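Local coordinates for transketolase (Campylobacter jejuni, PDB 3M34), which is a thiamine diphosphate-dependent enzyme of the transketolase family, holding the cofactor between its two subunits, at residues Thr416-Ser421 with Phe440-Asp445. Residues are numbered along the deposited sequence; the frame is centred on the assembly and turned at random.
Sequences TFFIFS and FIFTHD. With TPP (thiamine diphosphate), chain F.
Thr416 and Phe417 pair with Phe442 and Thr443 where two neighbouring parallel strands run out at their C-terminal ends, a buried contact inside the pyrimidine-binding domain. Thr416 N donates to Ile441 O at 3.0 Å, Thr443 N returns a bond to Thr416 O, and Phe418 N reaches Thr443 O at 2.8 Å, continuing the parallel pairing. Beyond that, a water bridges Ile419 N and His444 O.

Strand 411-417, helix 421-434 and strand 439-443 form a beta-alpha-beta crossover, and the contact illustrates how such units, in parallel alpha/beta folds, gather binding loops at the C-terminal ends of the strands. Here the turn after the first strand brings Phe420 over thiamine diphosphate, one ring face against the cofactor's N3' and the other against Ile419 CG2; residues of the second subunit hydrogen-bond the same cofactor.

Two aromatic pairs flank the backbone bonds. Phe417 CE1 sits over the centre of the His444 ring, the planes inclined at 40°, while Thr443 OG1 lies at the Phe417 ring edge. That hydroxyl accepts from His444 ND1 at 2.7 Å, a bond that should limit rotation of the imidazole, and is itself tied to Asn372 OD1. In the second pair, Phe418, with CG anti to its backbone N (chi1 -170°), lays CD1 against Phe442 CB at 3.6 Å; the two rings are nearly parallel but barely overlap. Ser421 CB makes a CH-pi contact over the Phe442 face, 3.7 Å from the centroid, and Ser421 OG turns back to Phe418 O, which also accepts from Ser421 N.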
loop_
_atom_site.group_PDB
_atom_site.type_symbol
_atom_site.label_atom_id
_atom_site.label_comp_id
_atom_site.label_asym_id
_atom_site.label_seq_id
_atom_site.Cartn_x
_atom_site.Cartn_y
_atom_site.Cartn_z
ATOM N N THR A 416 -1.419 -13.349 2.496
ATOM C CA THR A 416 -2.567 -12.862 1.775
ATOM C C THR A 416 -2.437 -13.321 0.297
ATOM O O THR A 416 -1.467 -13.948 -0.071
ATOM C CB THR A 416 -2.762 -11.300 1.872
ATOM O OG1 THR A 416 -4.004 -10.884 1.223
ATOM C CG2 THR A 416 -1.511 -10.508 1.416
ATOM N N PHE A 417 -3.399 -12.910 -0.526
ATOM C CA PHE A 417 -3.241 -13.065 -2.001
ATOM C C PHE A 417 -2.154 -12.112 -2.489
ATOM O O PHE A 417 -1.977 -10.978 -2.011
ATOM C CB PHE A 417 -4.511 -12.709 -2.798
ATOM C CG PHE A 417 -5.726 -13.606 -2.551
ATOM C CD1 PHE A 417 -5.586 -14.963 -2.234
ATOM C CD2 PHE A 417 -7.015 -13.070 -2.660
ATOM C CE1 PHE A 417 -6.702 -15.764 -2.037
ATOM C CE2 PHE A 417 -8.155 -13.870 -2.451
ATOM C CZ PHE A 417 -7.979 -15.239 -2.153
ATOM N N PHE A 418 -1.402 -12.559 -3.487
ATOM C CA PHE A 418 -0.290 -11.773 -3.966
ATOM C C PHE A 418 -0.744 -10.400 -4.455
ATOM O O PHE A 418 -0.036 -9.436 -4.254
ATOM C CB PHE A 418 0.414 -12.538 -5.091
ATOM C CG PHE A 418 1.744 -11.995 -5.567
ATOM C CD1 PHE A 418 2.631 -11.315 -4.749
ATOM C CD2 PHE A 418 2.170 -12.263 -6.864
ATOM C CE1 PHE A 418 3.856 -10.911 -5.199
ATOM C CE2 PHE A 418 3.396 -11.897 -7.286
ATOM C CZ PHE A 418 4.244 -11.195 -6.480
ATOM N N ILE A 419 -1.932 -10.294 -5.070
ATOM C CA ILE A 419 -2.425 -8.961 -5.500
ATOM C C ILE A 419 -2.503 -7.992 -4.314
ATOM O O ILE A 419 -2.201 -6.803 -4.455
ATOM C CB ILE A 419 -3.753 -9.041 -6.292
ATOM C CG1 ILE A 419 -4.101 -7.675 -6.901
ATOM C CG2 ILE A 419 -4.839 -9.614 -5.473
ATOM C CD1 ILE A 419 -2.965 -7.022 -7.667
ATOM N N PHE A 420 -2.895 -8.510 -3.141
ATOM C CA PHE A 420 -3.039 -7.660 -1.973
ATOM C C PHE A 420 -1.802 -7.498 -1.162
ATOM O O PHE A 420 -1.786 -6.754 -0.135
ATOM C CB PHE A 420 -4.282 -8.016 -1.180
ATOM C CG PHE A 420 -5.528 -8.040 -2.037
ATOM C CD1 PHE A 420 -5.782 -6.999 -2.903
ATOM C CD2 PHE A 420 -6.383 -9.109 -2.040
ATOM C CE1 PHE A 420 -6.889 -7.008 -3.717
ATOM C CE2 PHE A 420 -7.492 -9.113 -2.844
ATOM C CZ PHE A 420 -7.717 -8.051 -3.706
ATOM N N SER A 421 -0.697 -8.009 -1.683
ATOM C CA SER A 421 0.618 -7.617 -1.168
ATOM C C SER A 421 0.763 -6.106 -1.264
ATOM O O SER A 421 1.435 -5.495 -0.473
ATOM C CB SER A 421 1.753 -8.330 -1.898
ATOM O OG SER A 421 1.881 -7.889 -3.246
ATOM N N PHE A 440 6.768 -13.810 4.119
ATOM C CA PHE A 440 5.538 -13.324 3.466
ATOM C C PHE A 440 4.989 -14.390 2.536
ATOM O O PHE A 440 5.716 -14.891 1.684
ATOM C CB PHE A 440 5.878 -12.043 2.708
ATOM C CG PHE A 440 6.175 -10.867 3.608
ATOM C CD1 PHE A 440 5.172 -9.943 3.923
ATOM C CD2 PHE A 440 7.424 -10.704 4.144
ATOM C CE1 PHE A 440 5.462 -8.873 4.768
ATOM C CE2 PHE A 440 7.708 -9.637 5.006
ATOM C CZ PHE A 440 6.711 -8.738 5.274
ATOM N N ILE A 441 3.747 -14.767 2.772
ATOM C CA ILE A 441 3.130 -15.875 2.031
ATOM C C ILE A 441 2.078 -15.276 1.067
ATOM O O ILE A 441 1.111 -14.686 1.534
ATOM C CB ILE A 441 2.452 -16.888 2.992
ATOM C CG1 ILE A 441 3.376 -17.328 4.141
ATOM C CG2 ILE A 441 1.931 -18.071 2.189
ATOM C CD1 ILE A 441 4.702 -17.816 3.711
ATOM N N PHE A 442 2.320 -15.359 -0.258
ATOM C CA PHE A 442 1.470 -14.716 -1.240
ATOM C C PHE A 442 0.981 -15.772 -2.219
ATOM O O PHE A 442 1.724 -16.197 -3.119
ATOM C CB PHE A 442 2.273 -13.660 -2.037
ATOM C CG PHE A 442 2.799 -12.493 -1.212
ATOM C CD1 PHE A 442 2.050 -11.956 -0.188
ATOM C CD2 PHE A 442 4.027 -11.929 -1.460
ATOM C CE1 PHE A 442 2.539 -10.860 0.529
ATOM C CE2 PHE A 442 4.508 -10.871 -0.741
ATOM C CZ PHE A 442 3.739 -10.346 0.293
ATOM N N THR A 443 -0.267 -16.140 -2.108
ATOM C CA THR A 443 -0.885 -17.127 -2.972
ATOM C C THR A 443 -1.622 -16.475 -4.149
ATOM O O THR A 443 -1.784 -15.242 -4.201
ATOM C CB THR A 443 -1.776 -18.112 -2.210
ATOM O OG1 THR A 443 -3.022 -17.507 -1.868
ATOM C CG2 THR A 443 -1.028 -18.673 -0.889
ATOM N N HIS A 444 -2.118 -17.294 -5.069
ATOM C CA HIS A 444 -2.959 -16.736 -6.138
ATOM C C HIS A 444 -2.127 -15.779 -6.995
ATOM O O HIS A 444 -2.469 -14.631 -7.252
ATOM C CB HIS A 444 -4.225 -16.122 -5.542
ATOM C CG HIS A 444 -5.173 -17.136 -4.970
ATOM N ND1 HIS A 444 -4.843 -17.898 -3.857
ATOM C CD2 HIS A 444 -6.472 -17.421 -5.245
ATOM C CE1 HIS A 444 -5.844 -18.700 -3.562
ATOM N NE2 HIS A 444 -6.855 -18.429 -4.375
ATOM N N ASP A 445 -1.055 -16.305 -7.541
ATOM C CA ASP A 445 0.066 -15.475 -7.994
ATOM C C ASP A 445 -0.030 -14.900 -9.449
ATOM O O ASP A 445 0.874 -14.175 -9.869
ATOM C CB ASP A 445 1.354 -16.276 -7.914
ATOM C CG ASP A 445 1.435 -17.405 -8.931
ATOM O OD1 ASP A 445 0.449 -18.110 -9.224
ATOM O OD2 ASP A 445 2.575 -17.635 -9.429
HETATM N "N1'" TPP F . -8.159 -8.165 0.785
HETATM C "C2'" TPP F . -8.587 -7.115 0.019
HETATM C CM2 TPP F . -7.884 -5.752 0.121
HETATM N "N3'" TPP F . -9.543 -7.322 -0.913
HETATM C "C4'" TPP F . -10.114 -8.533 -1.056
HETATM N "N4'" TPP F . -11.056 -8.723 -1.990
HETATM C "C5'" TPP F . -9.733 -9.621 -0.227
HETATM C "C6'" TPP F . -8.710 -9.372 0.669
HETATM C "C7'" TPP F . -10.360 -11.019 -0.327
HETATM N N3 TPP F . -11.746 -11.017 0.215
HETATM C C2 TPP F . -12.845 -10.933 -0.574
HETATM S S1 TPP F . -14.255 -10.820 0.403
HETATM C C5 TPP F . -13.381 -11.153 1.841
HETATM C C4 TPP F . -12.026 -11.136 1.526
HETATM C CM4 TPP F . -10.954 -11.346 2.578
HETATM C C6 TPP F . -14.115 -11.261 3.139
HETATM C C7 TPP F . -15.053 -10.096 3.065
HETATM O O7 TPP F . -16.086 -10.392 3.807
HETATM P PA TPP F . -17.296 -9.589 3.750
HETATM O O1A TPP F . -17.399 -9.860 5.205
HETATM O O2A TPP F . -16.695 -8.316 3.370
HETATM O O3A TPP F . -17.832 -10.513 2.755
HETATM P PB TPP F . -19.248 -11.295 2.812
HETATM O O1B TPP F . -18.586 -12.594 3.189
HETATM O O2B TPP F . -20.053 -11.192 4.150
HETATM O O3B TPP F . -19.821 -11.676 1.572
HETATM O O HOH W 1 -3.608 -12.495 -6.088
#